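Local coordinates for protein pyridine nucleotide-disulphide oxidoreductase dimerisation region (Escherichia coli BL21, PDB 6KYY) that binds FAD as a member of the pyridine nucleotide-disulfide oxidoreductase family and is probably involved in resistance to reactive chlorine species stress, at residues Val14-Gly19 against Gly104-Ile109; Leu38-Gln41 against Met45-Gly48; His112-His117 against Glu128-Asn133. One frame throughout, in Å; residues are numbered along the deposited sequence.

All three interactions sit around the adenosine and pyrophosphate half of FAD, at the mixed sheet that holds strands 10-16, 36-40, 113-116 and 130-132 and in the loops beside it. The centres of interactions 1 and 3 are about 6 Å apart, those of interactions 1 and 2 about 9 Å, and those of interactions 2 and 3 about 13 Å. Strand 10-16 joins them: Ile39 O lies 2.6 Å from Gly17 N on one side, and Val14 O lies 2.8 Å from Phe131 N on the other, both probable hydrogen bonds. Interaction 1 reads the adenine edge, interaction 2 takes the ribose hydroxyls, and interaction 3 reaches the pyrophosphate weakly through Asn133.

Interaction 1: residues Val14-Gly19 against Gly104-Ile109; sequences VIIGFG and GQAEFI. With FAD (flavin-adenine dinucleotide), chain N.
Ile16 meets Ala106 and Phe108 with its two branches, an apolar contact that buries 117 Å² in all. One methyl takes the first partner, Ile16 CG2 lying 3.8 Å from Ala106 CB. The other branch is extended at chi2 (167°), which carries Ile16 CD1 out to the aromatic ring, 3.8 Å from Phe108 CZ; the two side chains approach at a slant. The ring is also packed against Leu114, Ile130 and Ile132, so the Ile16 methyl joins a larger apolar cluster. Ile16 is the last residue of strand 10-16, and the chain then runs through Gly17 and Gly19 into helix 20-31, with Gly19 as its N-cap. This is consistent with the Rossmann-type strand-turn-helix, its GxGxxG pattern running over Gly17, Gly19 and Gly22. The glycines bring the backbone close to the cofactor: Gly17 CA is 3.3 Å from FAD O4B, and Gly19 CA is 3.3 Å from FAD O5B. Along the N1A/N6A edge of the adenine, loop 104-109 supplies the polar recognition. Ala106 N donates to FAD N1A at 3.1 Å with an N-H...N angle of 162°, while FAD N6A gives a weak, nearly straight bond (174°) to Ala106 O at 3.3 Å. One residue thus matches both a donor and an acceptor of the base, while Ile16 CG2 lies 3.9 Å from FAD N1A, beneath the ring face opposite Gln41.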
loop_
_atom_site.group_PDB
_atom_site.type_symbol
_atom_site.label_atom_id
_atom_site.label_comp_id
_atom_site.label_asym_id
_atom_site.label_seq_id
_atom_site.Cartn_x
_atom_site.Cartn_y
_atom_site.Cartn_z
ATOM N N VAL B 14 -23.811 1.412 -29.062
ATOM C CA VAL B 14 -24.118 2.713 -28.478
ATOM C C VAL B 14 -24.075 2.564 -26.966
ATOM O O VAL B 14 -24.817 1.754 -26.396
ATOM C CB VAL B 14 -25.484 3.249 -28.936
ATOM C CG1 VAL B 14 -25.728 4.634 -28.356
ATOM C CG2 VAL B 14 -25.560 3.286 -30.451
ATOM N N ILE B 15 -23.208 3.336 -26.318
ATOM C CA ILE B 15 -23.056 3.320 -24.869
ATOM C C ILE B 15 -23.683 4.588 -24.308
ATOM O O ILE B 15 -23.524 5.675 -24.876
ATOM C CB ILE B 15 -21.574 3.198 -24.463
ATOM C CG1 ILE B 15 -21.004 1.863 -24.948
ATOM C CG2 ILE B 15 -21.417 3.317 -22.957
ATOM C CD1 ILE B 15 -19.599 1.959 -25.490
ATOM N N ILE B 16 -24.406 4.446 -23.198
ATOM C CA ILE B 16 -25.115 5.566 -22.589
ATOM C C ILE B 16 -24.453 5.937 -21.269
ATOM O O ILE B 16 -24.767 5.362 -20.221
ATOM C CB ILE B 16 -26.604 5.230 -22.385
ATOM C CG1 ILE B 16 -27.221 4.741 -23.696
ATOM C CG2 ILE B 16 -27.356 6.441 -21.856
ATOM C CD1 ILE B 16 -28.580 4.105 -23.528
ATOM N N GLY B 17 -23.540 6.905 -21.308
ATOM C CA GLY B 17 -22.847 7.342 -20.112
ATOM C C GLY B 17 -21.353 7.103 -20.174
ATOM O O GLY B 17 -20.900 6.123 -20.773
ATOM N N PHE B 18 -20.574 7.994 -19.558
ATOM C CA PHE B 18 -19.121 7.881 -19.533
ATOM C C PHE B 18 -18.614 7.090 -18.333
ATOM O O PHE B 18 -17.525 7.381 -17.821
ATOM C CB PHE B 18 -18.486 9.272 -19.558
ATOM C CG PHE B 18 -17.303 9.384 -20.480
ATOM C CD1 PHE B 18 -16.124 8.712 -20.203
ATOM C CD2 PHE B 18 -17.369 10.164 -21.624
ATOM C CE1 PHE B 18 -15.034 8.814 -21.045
ATOM C CE2 PHE B 18 -16.282 10.269 -22.473
ATOM C CZ PHE B 18 -15.113 9.594 -22.183
ATOM N N GLY B 19 -19.366 6.094 -17.875
ATOM C CA GLY B 19 -18.982 5.323 -16.713
ATOM C C GLY B 19 -17.726 4.499 -16.941
ATOM O O GLY B 19 -17.130 4.481 -18.018
ATOM N N GLY B 104 -25.229 15.161 -24.724
ATOM C CA GLY B 104 -26.679 15.220 -24.681
ATOM C C GLY B 104 -27.263 14.180 -23.745
ATOM O O GLY B 104 -26.657 13.150 -23.450
ATOM N N GLN B 105 -28.477 14.459 -23.273
ATOM C CA GLN B 105 -29.193 13.576 -22.357
ATOM C C GLN B 105 -29.954 12.535 -23.172
ATOM O O GLN B 105 -30.890 12.874 -23.904
ATOM C CB GLN B 105 -30.138 14.381 -21.470
ATOM C CG GLN B 105 -30.668 13.618 -20.267
ATOM C CD GLN B 105 -32.090 13.130 -20.466
ATOM O OE1 GLN B 105 -32.962 13.883 -20.896
ATOM N NE2 GLN B 105 -32.330 11.863 -20.151
ATOM N N ALA B 106 -29.562 11.272 -23.037
ATOM C CA ALA B 106 -30.150 10.206 -23.832
ATOM C C ALA B 106 -31.483 9.752 -23.249
ATOM O O ALA B 106 -31.702 9.780 -22.034
ATOM C CB ALA B 106 -29.194 9.017 -23.930
ATOM N N GLU B 107 -32.377 9.324 -24.138
ATOM C CA GLU B 107 -33.708 8.873 -23.761
ATOM C C GLU B 107 -34.151 7.812 -24.756
ATOM O O GLU B 107 -33.981 7.988 -25.967
ATOM C CB GLU B 107 -34.699 10.042 -23.739
ATOM C CG GLU B 107 -36.109 9.671 -23.316
ATOM C CD GLU B 107 -37.132 10.703 -23.751
ATOM O OE1 GLU B 107 -37.568 10.654 -24.920
ATOM O OE2 GLU B 107 -37.496 11.568 -22.926
ATOM N N PHE B 108 -34.710 6.716 -24.248
ATOM C CA PHE B 108 -35.100 5.591 -25.092
ATOM C C PHE B 108 -36.388 5.930 -25.834
ATOM O O PHE B 108 -37.443 6.105 -25.216
ATOM C CB PHE B 108 -35.277 4.329 -24.253
ATOM C CG PHE B 108 -34.028 3.505 -24.115
ATOM C CD1 PHE B 108 -33.505 2.822 -25.201
ATOM C CD2 PHE B 108 -33.381 3.405 -22.894
ATOM C CE1 PHE B 108 -32.357 2.061 -25.074
ATOM C CE2 PHE B 108 -32.234 2.645 -22.761
ATOM C CZ PHE B 108 -31.721 1.971 -23.852
ATOM N N ILE B 109 -36.300 6.035 -27.161
ATOM C CA ILE B 109 -37.504 6.025 -27.985
ATOM C C ILE B 109 -37.973 4.595 -28.200
ATOM O O ILE B 109 -39.169 4.296 -28.112
ATOM C CB ILE B 109 -37.244 6.732 -29.329
ATOM C CG1 ILE B 109 -37.092 8.241 -29.138
ATOM C CG2 ILE B 109 -38.360 6.428 -30.321
ATOM C CD1 ILE B 109 -36.436 8.928 -30.317
HETATM P PA FAD N . -20.787 6.292 -13.642
HETATM O O1A FAD N . -21.715 6.669 -12.549
HETATM O O2A FAD N . -19.294 6.393 -13.314
HETATM O O5B FAD N . -21.094 7.125 -14.937
HETATM C C5B FAD N . -22.366 7.780 -15.121
HETATM C C4B FAD N . -22.255 8.729 -16.288
HETATM O O4B FAD N . -23.425 8.609 -17.131
HETATM C C3B FAD N . -22.134 10.207 -15.916
HETATM O O3B FAD N . -21.121 10.836 -16.691
HETATM C C2B FAD N . -23.526 10.763 -16.228
HETATM O O2B FAD N . -23.476 12.134 -16.607
HETATM C C1B FAD N . -23.931 9.894 -17.414
HETATM N N9A FAD N . -25.373 9.791 -17.623
HETATM C C8A FAD N . -26.331 9.528 -16.681
HETATM N N7A FAD N . -27.555 9.496 -17.155
HETATM C C5A FAD N . -27.388 9.759 -18.507
HETATM C C6A FAD N . -28.302 9.865 -19.574
HETATM N N6A FAD N . -29.622 9.712 -19.440
HETATM N N1A FAD N . -27.804 10.136 -20.801
HETATM C C2A FAD N . -26.485 10.289 -20.942
HETATM N N3A FAD N . -25.530 10.213 -20.012
HETATM C C4A FAD N . -26.049 9.942 -18.810
HETATM N N1 FAD N . -16.157 3.309 -5.843
HETATM C C2 FAD N . -15.044 2.603 -5.486
HETATM O O2 FAD N . -14.745 1.540 -6.042
HETATM N N3 FAD N . -14.222 3.080 -4.480
HETATM C C4 FAD N . -14.416 4.234 -3.747
HETATM O O4 FAD N . -13.606 4.560 -2.882
HETATM C C4X FAD N . -15.605 4.976 -4.131
HETATM N N5 FAD N . -15.851 6.096 -3.518
HETATM C C5X FAD N . -16.981 6.805 -3.888
HETATM C C6 FAD N . -17.269 7.998 -3.226
HETATM C C7 FAD N . -18.391 8.749 -3.561
HETATM C C7M FAD N . -18.670 10.033 -2.825
HETATM C C8 FAD N . -19.248 8.298 -4.577
HETATM C C8M FAD N . -20.471 9.087 -4.963
HETATM C C9 FAD N . -18.966 7.107 -5.239
HETATM C C9A FAD N . -17.842 6.361 -4.903
HETATM N N10 FAD N . -17.523 5.156 -5.558
HETATM C C10 FAD N . -16.412 4.434 -5.196
HETATM C "C1'" FAD N . -18.388 4.628 -6.624
HETATM C "C2'" FAD N . -17.949 5.049 -8.023
HETATM O "O2'" FAD N . -18.050 6.466 -8.168
HETATM C "C3'" FAD N . -18.853 4.374 -9.056
HETATM O "O3'" FAD N . -19.273 3.113 -8.549
HETATM C "C4'" FAD N . -18.201 4.167 -10.423
HETATM O "O4'" FAD N . -18.009 5.432 -11.056
HETATM C "C5'" FAD N . -19.003 3.245 -11.318
HETATM O "O5'" FAD N . -20.007 4.016 -12.010
HETATM P P FAD N . -20.672 3.487 -13.336
HETATM O O1P FAD N . -19.625 2.756 -14.181
HETATM O O2P FAD N . -21.880 2.691 -13.029
HETATM O O3P FAD N . -21.081 4.807 -14.115
#

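Interaction 2: residues Leu38-Gln41 against Met45-Gly48; sequences LIEQ and MYGG. With FAD (flavin-adenine dinucleotide), chain N.
Glu40 meets Met45 and Tyr46 through van der Waals contacts made by different parts of its side chain. Glu40 CG lies 3.9 Å from Tyr46 CD1, approaching the ring obliquely, and Glu40 OE1 is 3.3 Å from Met45 CB. The carboxylate plane stands 85° from the tyrosine ring, whose other neighbours include a stacked Phe90. Gln41 adds its amide over the adenine face, with Gln41 CD 3.4 Å from FAD C5A. The bend at chi2 (47°) of Glu40 swings the carboxylate off the line of CB and CG, toward the ribose. Hydrogen bonds then take over: FAD O2B donates to Glu40 OE1 at 2.5 Å and FAD O3B to Glu40 OE2 at 2.6 Å. Backbone amides of Phe18 and Ser42 also donate, to OE2 and OE1 respectively. An acidic residue ending the second strand and gripping both ribose hydroxyls is a hallmark of Rossmann-type FAD sites. Within 45-48 a type II turn, closed by Gly48 N to Met45 O at 3.1 Å, has Gly47 at its third position and leads into helix 49-53. As acceptor to two ribose hydroxyls and two backbone amides, the carboxylate is probably ionised, and it fixes the ribose against the strand end.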
loop_
_atom_site.group_PDB
_atom_site.type_symbol
_atom_site.label_atom_id
_atom_site.label_comp_id
_atom_site.label_asym_id
_atom_site.label_seq_id
_atom_site.Cartn_x
_atom_site.Cartn_y
_atom_site.Cartn_z
ATOM N N LEU B 38 -20.680 6.932 -27.763
ATOM C CA LEU B 38 -20.935 7.065 -26.336
ATOM C C LEU B 38 -21.647 8.385 -26.078
ATOM O O LEU B 38 -21.160 9.447 -26.481
ATOM C CB LEU B 38 -19.635 6.996 -25.531
ATOM C CG LEU B 38 -19.807 6.745 -24.029
ATOM C CD1 LEU B 38 -18.760 5.768 -23.519
ATOM C CD2 LEU B 38 -19.749 8.050 -23.249
ATOM N N ILE B 39 -22.795 8.313 -25.411
ATOM C CA ILE B 39 -23.592 9.487 -25.079
ATOM C C ILE B 39 -23.279 9.897 -23.649
ATOM O O ILE B 39 -23.255 9.054 -22.744
ATOM C CB ILE B 39 -25.095 9.213 -25.255
ATOM C CG1 ILE B 39 -25.329 8.279 -26.443
ATOM C CG2 ILE B 39 -25.856 10.518 -25.436
ATOM C CD1 ILE B 39 -25.143 8.946 -27.782
ATOM N N GLU B 40 -23.040 11.190 -23.443
ATOM C CA GLU B 40 -22.736 11.733 -22.124
ATOM C C GLU B 40 -23.512 13.028 -21.953
ATOM O O GLU B 40 -23.353 13.957 -22.751
ATOM C CB GLU B 40 -21.231 11.967 -21.959
ATOM C CG GLU B 40 -20.842 12.651 -20.663
ATOM C CD GLU B 40 -21.515 12.041 -19.451
ATOM O OE1 GLU B 40 -22.131 12.796 -18.669
ATOM O OE2 GLU B 40 -21.426 10.806 -19.275
ATOM N N GLN B 41 -24.349 13.091 -20.916
ATOM C CA GLN B 41 -25.265 14.210 -20.735
ATOM C C GLN B 41 -24.602 15.454 -20.158
ATOM O O GLN B 41 -25.233 16.517 -20.148
ATOM C CB GLN B 41 -26.429 13.791 -19.832
ATOM C CG GLN B 41 -26.060 13.653 -18.363
ATOM C CD GLN B 41 -27.158 12.999 -17.543
ATOM O OE1 GLN B 41 -28.243 12.716 -18.052
ATOM N NE2 GLN B 41 -26.882 12.759 -16.266
ATOM N N MET B 45 -18.827 15.760 -16.728
ATOM C CA MET B 45 -18.841 14.367 -16.304
ATOM C C MET B 45 -18.047 13.471 -17.244
ATOM O O MET B 45 -18.187 12.243 -17.175
ATOM C CB MET B 45 -20.281 13.862 -16.188
ATOM C CG MET B 45 -20.997 14.338 -14.940
ATOM S SD MET B 45 -20.242 13.692 -13.438
ATOM C CE MET B 45 -21.557 12.633 -12.837
ATOM N N TYR B 46 -17.236 14.050 -18.128
ATOM C CA TYR B 46 -16.329 13.257 -18.945
ATOM C C TYR B 46 -15.414 12.439 -18.045
ATOM O O TYR B 46 -14.777 12.977 -17.135
ATOM C CB TYR B 46 -15.497 14.165 -19.853
ATOM C CG TYR B 46 -16.252 14.791 -21.004
ATOM C CD1 TYR B 46 -17.369 14.174 -21.554
ATOM C CD2 TYR B 46 -15.836 16.001 -21.550
ATOM C CE1 TYR B 46 -18.053 14.747 -22.612
ATOM C CE2 TYR B 46 -16.514 16.581 -22.604
ATOM C CZ TYR B 46 -17.620 15.950 -23.131
ATOM O OH TYR B 46 -18.291 16.529 -24.181
ATOM N N GLY B 47 -15.357 11.134 -18.287
ATOM C CA GLY B 47 -14.553 10.248 -17.477
ATOM C C GLY B 47 -15.319 9.468 -16.431
ATOM O O GLY B 47 -14.766 8.516 -15.868
ATOM N N GLY B 48 -16.558 9.846 -16.146
ATOM C CA GLY B 48 -17.419 9.080 -15.266
ATOM C C GLY B 48 -17.613 9.755 -13.918
ATOM O O GLY B 48 -17.057 10.814 -13.623
HETATM P PA FAD N . -20.787 6.292 -13.642
HETATM O O1A FAD N . -21.715 6.669 -12.549
HETATM O O2A FAD N . -19.294 6.393 -13.314
HETATM O O5B FAD N . -21.094 7.125 -14.937
HETATM C C5B FAD N . -22.366 7.780 -15.121
HETATM C C4B FAD N . -22.255 8.729 -16.288
HETATM O O4B FAD N . -23.425 8.609 -17.131
HETATM C C3B FAD N . -22.134 10.207 -15.916
HETATM O O3B FAD N . -21.121 10.836 -16.691
HETATM C C2B FAD N . -23.526 10.763 -16.228
HETATM O O2B FAD N . -23.476 12.134 -16.607
HETATM C C1B FAD N . -23.931 9.894 -17.414
HETATM N N9A FAD N . -25.373 9.791 -17.623
HETATM C C8A FAD N . -26.331 9.528 -16.681
HETATM N N7A FAD N . -27.555 9.496 -17.155
HETATM C C5A FAD N . -27.388 9.759 -18.507
HETATM C C6A FAD N . -28.302 9.865 -19.574
HETATM N N6A FAD N . -29.622 9.712 -19.440
HETATM N N1A FAD N . -27.804 10.136 -20.801
HETATM C C2A FAD N . -26.485 10.289 -20.942
HETATM N N3A FAD N . -25.530 10.213 -20.012
HETATM C C4A FAD N . -26.049 9.942 -18.810
HETATM N N1 FAD N . -16.157 3.309 -5.843
HETATM C C2 FAD N . -15.044 2.603 -5.486
HETATM O O2 FAD N . -14.745 1.540 -6.042
HETATM N N3 FAD N . -14.222 3.080 -4.480
HETATM C C4 FAD N . -14.416 4.234 -3.747
HETATM O O4 FAD N . -13.606 4.560 -2.882
HETATM C C4X FAD N . -15.605 4.976 -4.131
HETATM N N5 FAD N . -15.851 6.096 -3.518
HETATM C C5X FAD N . -16.981 6.805 -3.888
HETATM C C6 FAD N . -17.269 7.998 -3.226
HETATM C C7 FAD N . -18.391 8.749 -3.561
HETATM C C7M FAD N . -18.670 10.033 -2.825
HETATM C C8 FAD N . -19.248 8.298 -4.577
HETATM C C8M FAD N . -20.471 9.087 -4.963
HETATM C C9 FAD N . -18.966 7.107 -5.239
HETATM C C9A FAD N . -17.842 6.361 -4.903
HETATM N N10 FAD N . -17.523 5.156 -5.558
HETATM C C10 FAD N . -16.412 4.434 -5.196
HETATM C "C1'" FAD N . -18.388 4.628 -6.624
HETATM C "C2'" FAD N . -17.949 5.049 -8.023
HETATM O "O2'" FAD N . -18.050 6.466 -8.168
HETATM C "C3'" FAD N . -18.853 4.374 -9.056
HETATM O "O3'" FAD N . -19.273 3.113 -8.549
HETATM C "C4'" FAD N . -18.201 4.167 -10.423
HETATM O "O4'" FAD N . -18.009 5.432 -11.056
HETATM C "C5'" FAD N . -19.003 3.245 -11.318
HETATM O "O5'" FAD N . -20.007 4.016 -12.010
HETATM P P FAD N . -20.672 3.487 -13.336
HETATM O O1P FAD N . -19.625 2.756 -14.181
HETATM O O2P FAD N . -21.880 2.691 -13.029
HETATM O O3P FAD N . -21.081 4.807 -14.115
#

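Interaction 3: residues His112-His117 against Glu128-Asn133; sequences HSLRVH and EKIFIN. With FAD (flavin-adenine dinucleotide), chain N.
In the FAD-binding region, the hairpin of strands 113-116 and 123-127 meets strand 130-132 across the corner that the chain turns at Glu128-Lys129. Strands 113-116 and 130-132 are not paired with each other; instead Leu114 and Ile130 reach across and touch tip to tip, Leu114 CD2 lying 3.7 Å from Ile130 CD1. Both CB atoms point at the opposite segment. In Ile130 the CG1 branch stands beside the backbone N and is extended at chi2 (174°), which pushes CD1 far enough to reach the leucine. That same methyl, Ile130 CD1, also comes within 3.9 Å of the backbone atom His112 O, and Ile130 accordingly has the greatest share of the 128 Å² buried here. The nearest CA atoms, those of His112 and Glu128, are 6.8 Å apart; the junction rests on the Leu114 and Ile130 methyls, with no hydrogen bond between the segments. At the solvent-facing end, the His112 side chain lies about 4 Å from a bound copper(II) ion, without being one of the residues assigned to a copper site. At the far end of segment 128-133, Asn133 ND2 makes a weak bond to FAD O1P (3.4 Å, N-H...O angle 155°). Asn133 OD1 also accepts from Gly22 N of helix 20-31, and ND2 donates to Met297 O, so both polar atoms of the amide are engaged, which fixes its flip. Strand 130-132 runs parallel between strands 10-16 and 294-296; Leu114 and Ile130 both touch Ile16 of the former, and Ile130 touches Ile294 of the latter.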
loop_
_atom_site.group_PDB
_atom_site.type_symbol
_atom_site.label_atom_id
_atom_site.label_comp_id
_atom_site.label_asym_id
_atom_site.label_seq_id
_atom_site.Cartn_x
_atom_site.Cartn_y
_atom_site.Cartn_z
ATOM N N HIS B 112 -34.118 0.239 -30.273
ATOM C CA HIS B 112 -33.079 0.458 -31.267
ATOM C C HIS B 112 -32.611 1.902 -31.369
ATOM O O HIS B 112 -31.484 2.130 -31.819
ATOM C CB HIS B 112 -33.552 0.019 -32.662
ATOM C CG HIS B 112 -34.110 -1.370 -32.712
ATOM N ND1 HIS B 112 -33.353 -2.462 -33.079
ATOM C CD2 HIS B 112 -35.355 -1.841 -32.465
ATOM C CE1 HIS B 112 -34.105 -3.547 -33.044
ATOM N NE2 HIS B 112 -35.324 -3.198 -32.676
ATOM N N SER B 113 -33.432 2.876 -30.977
ATOM C CA SER B 113 -33.127 4.285 -31.180
ATOM C C SER B 113 -33.162 5.046 -29.862
ATOM O O SER B 113 -33.905 4.697 -28.938
ATOM C CB SER B 113 -34.109 4.928 -32.169
ATOM O OG SER B 113 -34.271 4.124 -33.324
ATOM N N LEU B 114 -32.350 6.099 -29.792
ATOM C CA LEU B 114 -32.258 6.965 -28.628
ATOM C C LEU B 114 -32.639 8.387 -29.017
ATOM O O LEU B 114 -32.510 8.786 -30.178
ATOM C CB LEU B 114 -30.838 6.972 -28.032
ATOM C CG LEU B 114 -30.254 5.758 -27.296
ATOM C CD1 LEU B 114 -31.120 5.354 -26.110
ATOM C CD2 LEU B 114 -30.019 4.581 -28.233
ATOM N N ARG B 115 -33.107 9.151 -28.035
ATOM C CA ARG B 115 -33.330 10.585 -28.190
ATOM C C ARG B 115 -32.358 11.305 -27.268
ATOM O O ARG B 115 -32.540 11.308 -26.047
ATOM C CB ARG B 115 -34.773 10.970 -27.865
ATOM C CG ARG B 115 -35.103 12.423 -28.192
ATOM C CD ARG B 115 -36.415 12.867 -27.563
ATOM N NE ARG B 115 -37.415 11.802 -27.557
ATOM C CZ ARG B 115 -38.385 11.682 -28.458
ATOM N NH1 ARG B 115 -39.250 10.681 -28.372
ATOM N NH2 ARG B 115 -38.489 12.563 -29.444
ATOM N N VAL B 116 -31.322 11.904 -27.845
ATOM C CA VAL B 116 -30.379 12.696 -27.067
ATOM C C VAL B 116 -30.915 14.118 -26.971
ATOM O O VAL B 116 -31.440 14.674 -27.944
ATOM C CB VAL B 116 -28.961 12.644 -27.675
ATOM C CG1 VAL B 116 -28.610 11.215 -28.072
ATOM C CG2 VAL B 116 -28.818 13.580 -28.865
ATOM N N HIS B 117 -30.825 14.690 -25.776
ATOM C CA HIS B 117 -31.389 16.003 -25.482
ATOM C C HIS B 117 -30.245 17.002 -25.353
ATOM O O HIS B 117 -29.572 17.062 -24.320
ATOM C CB HIS B 117 -32.234 15.963 -24.211
ATOM C CG HIS B 117 -33.560 15.286 -24.383
ATOM N ND1 HIS B 117 -33.756 13.950 -24.109
ATOM C CD2 HIS B 117 -34.758 15.765 -24.796
ATOM C CE1 HIS B 117 -35.017 13.633 -24.345
ATOM N NE2 HIS B 117 -35.646 14.718 -24.762
ATOM N N GLU B 128 -27.153 -1.121 -33.168
ATOM C CA GLU B 128 -27.285 -2.571 -33.256
ATOM C C GLU B 128 -27.269 -3.199 -31.869
ATOM O O GLU B 128 -28.054 -4.110 -31.579
ATOM C CB GLU B 128 -26.160 -3.148 -34.117
ATOM C CG GLU B 128 -26.511 -3.323 -35.583
ATOM C CD GLU B 128 -25.286 -3.542 -36.450
ATOM O OE1 GLU B 128 -25.438 -3.629 -37.687
ATOM O OE2 GLU B 128 -24.170 -3.627 -35.895
ATOM N N LYS B 129 -26.371 -2.731 -31.006
ATOM C CA LYS B 129 -26.336 -3.088 -29.597
ATOM C C LYS B 129 -26.240 -1.808 -28.783
ATOM O O LYS B 129 -25.576 -0.853 -29.195
ATOM C CB LYS B 129 -25.150 -4.006 -29.268
ATOM C CG LYS B 129 -24.861 -5.079 -30.307
ATOM C CD LYS B 129 -23.746 -6.000 -29.835
ATOM C CE LYS B 129 -23.605 -7.222 -30.730
ATOM N NZ LYS B 129 -24.673 -7.289 -31.766
ATOM N N ILE B 130 -26.913 -1.782 -27.636
ATOM C CA ILE B 130 -26.910 -0.619 -26.756
ATOM C C ILE B 130 -26.541 -1.073 -25.351
ATOM O O ILE B 130 -27.006 -2.117 -24.882
ATOM C CB ILE B 130 -28.270 0.110 -26.764
ATOM C CG1 ILE B 130 -28.743 0.339 -28.202
ATOM C CG2 ILE B 130 -28.168 1.436 -26.032
ATOM C CD1 ILE B 130 -30.133 0.921 -28.311
ATOM N N PHE B 131 -25.701 -0.286 -24.681
ATOM C CA PHE B 131 -25.152 -0.636 -23.374
ATOM C C PHE B 131 -25.471 0.487 -22.394
ATOM O O PHE B 131 -24.978 1.609 -22.549
ATOM C CB PHE B 131 -23.646 -0.879 -23.466
ATOM C CG PHE B 131 -23.251 -1.852 -24.544
ATOM C CD1 PHE B 131 -23.077 -1.429 -25.853
ATOM C CD2 PHE B 131 -23.052 -3.190 -24.248
ATOM C CE1 PHE B 131 -22.717 -2.322 -26.844
ATOM C CE2 PHE B 131 -22.691 -4.089 -25.236
ATOM C CZ PHE B 131 -22.524 -3.653 -26.535
ATOM N N ILE B 132 -26.287 0.182 -21.390
ATOM C CA ILE B 132 -26.699 1.171 -20.399
ATOM C C ILE B 132 -25.609 1.293 -19.340
ATOM O O ILE B 132 -25.224 0.302 -18.712
ATOM C CB ILE B 132 -28.045 0.790 -19.769
ATOM C CG1 ILE B 132 -29.154 0.827 -20.823
ATOM C CG2 ILE B 132 -28.371 1.714 -18.604
ATOM C CD1 ILE B 132 -30.552 0.711 -20.251
ATOM N N ASN B 133 -25.118 2.515 -19.133
ATOM C CA ASN B 133 -24.014 2.781 -18.215
ATOM C C ASN B 133 -24.210 4.124 -17.524
ATOM O O ASN B 133 -23.276 4.923 -17.403
ATOM C CB ASN B 133 -22.674 2.741 -18.951
ATOM C CG ASN B 133 -21.490 2.630 -18.011
ATOM O OD1 ASN B 133 -20.359 2.944 -18.381
ATOM N ND2 ASN B 133 -21.743 2.185 -16.786
HETATM P PA FAD N . -20.787 6.292 -13.642
HETATM O O1A FAD N . -21.715 6.669 -12.549
HETATM O O2A FAD N . -19.294 6.393 -13.314
HETATM O O5B FAD N . -21.094 7.125 -14.937
HETATM C C5B FAD N . -22.366 7.780 -15.121
HETATM C C4B FAD N . -22.255 8.729 -16.288
HETATM O O4B FAD N . -23.425 8.609 -17.131
HETATM C C3B FAD N . -22.134 10.207 -15.916
HETATM O O3B FAD N . -21.121 10.836 -16.691
HETATM C C2B FAD N . -23.526 10.763 -16.228
HETATM O O2B FAD N . -23.476 12.134 -16.607
HETATM C C1B FAD N . -23.931 9.894 -17.414
HETATM N N9A FAD N . -25.373 9.791 -17.623
HETATM C C8A FAD N . -26.331 9.528 -16.681
HETATM N N7A FAD N . -27.555 9.496 -17.155
HETATM C C5A FAD N . -27.388 9.759 -18.507
HETATM C C6A FAD N . -28.302 9.865 -19.574
HETATM N N6A FAD N . -29.622 9.712 -19.440
HETATM N N1A FAD N . -27.804 10.136 -20.801
HETATM C C2A FAD N . -26.485 10.289 -20.942
HETATM N N3A FAD N . -25.530 10.213 -20.012
HETATM C C4A FAD N . -26.049 9.942 -18.810
HETATM N N1 FAD N . -16.157 3.309 -5.843
HETATM C C2 FAD N . -15.044 2.603 -5.486
HETATM O O2 FAD N . -14.745 1.540 -6.042
HETATM N N3 FAD N . -14.222 3.080 -4.480
HETATM C C4 FAD N . -14.416 4.234 -3.747
HETATM O O4 FAD N . -13.606 4.560 -2.882
HETATM C C4X FAD N . -15.605 4.976 -4.131
HETATM N N5 FAD N . -15.851 6.096 -3.518
HETATM C C5X FAD N . -16.981 6.805 -3.888
HETATM C C6 FAD N . -17.269 7.998 -3.226
HETATM C C7 FAD N . -18.391 8.749 -3.561
HETATM C C7M FAD N . -18.670 10.033 -2.825
HETATM C C8 FAD N . -19.248 8.298 -4.577
HETATM C C8M FAD N . -20.471 9.087 -4.963
HETATM C C9 FAD N . -18.966 7.107 -5.239
HETATM C C9A FAD N . -17.842 6.361 -4.903
HETATM N N10 FAD N . -17.523 5.156 -5.558
HETATM C C10 FAD N . -16.412 4.434 -5.196
HETATM C "C1'" FAD N . -18.388 4.628 -6.624
HETATM C "C2'" FAD N . -17.949 5.049 -8.023
HETATM O "O2'" FAD N . -18.050 6.466 -8.168
HETATM C "C3'" FAD N . -18.853 4.374 -9.056
HETATM O "O3'" FAD N . -19.273 3.113 -8.549
HETATM C "C4'" FAD N . -18.201 4.167 -10.423
HETATM O "O4'" FAD N . -18.009 5.432 -11.056
HETATM C "C5'" FAD N . -19.003 3.245 -11.318
HETATM O "O5'" FAD N . -20.007 4.016 -12.010
HETATM P P FAD N . -20.672 3.487 -13.336
HETATM O O1P FAD N . -19.625 2.756 -14.181
HETATM O O2P FAD N . -21.880 2.691 -13.029
HETATM O O3P FAD N . -21.081 4.807 -14.115
#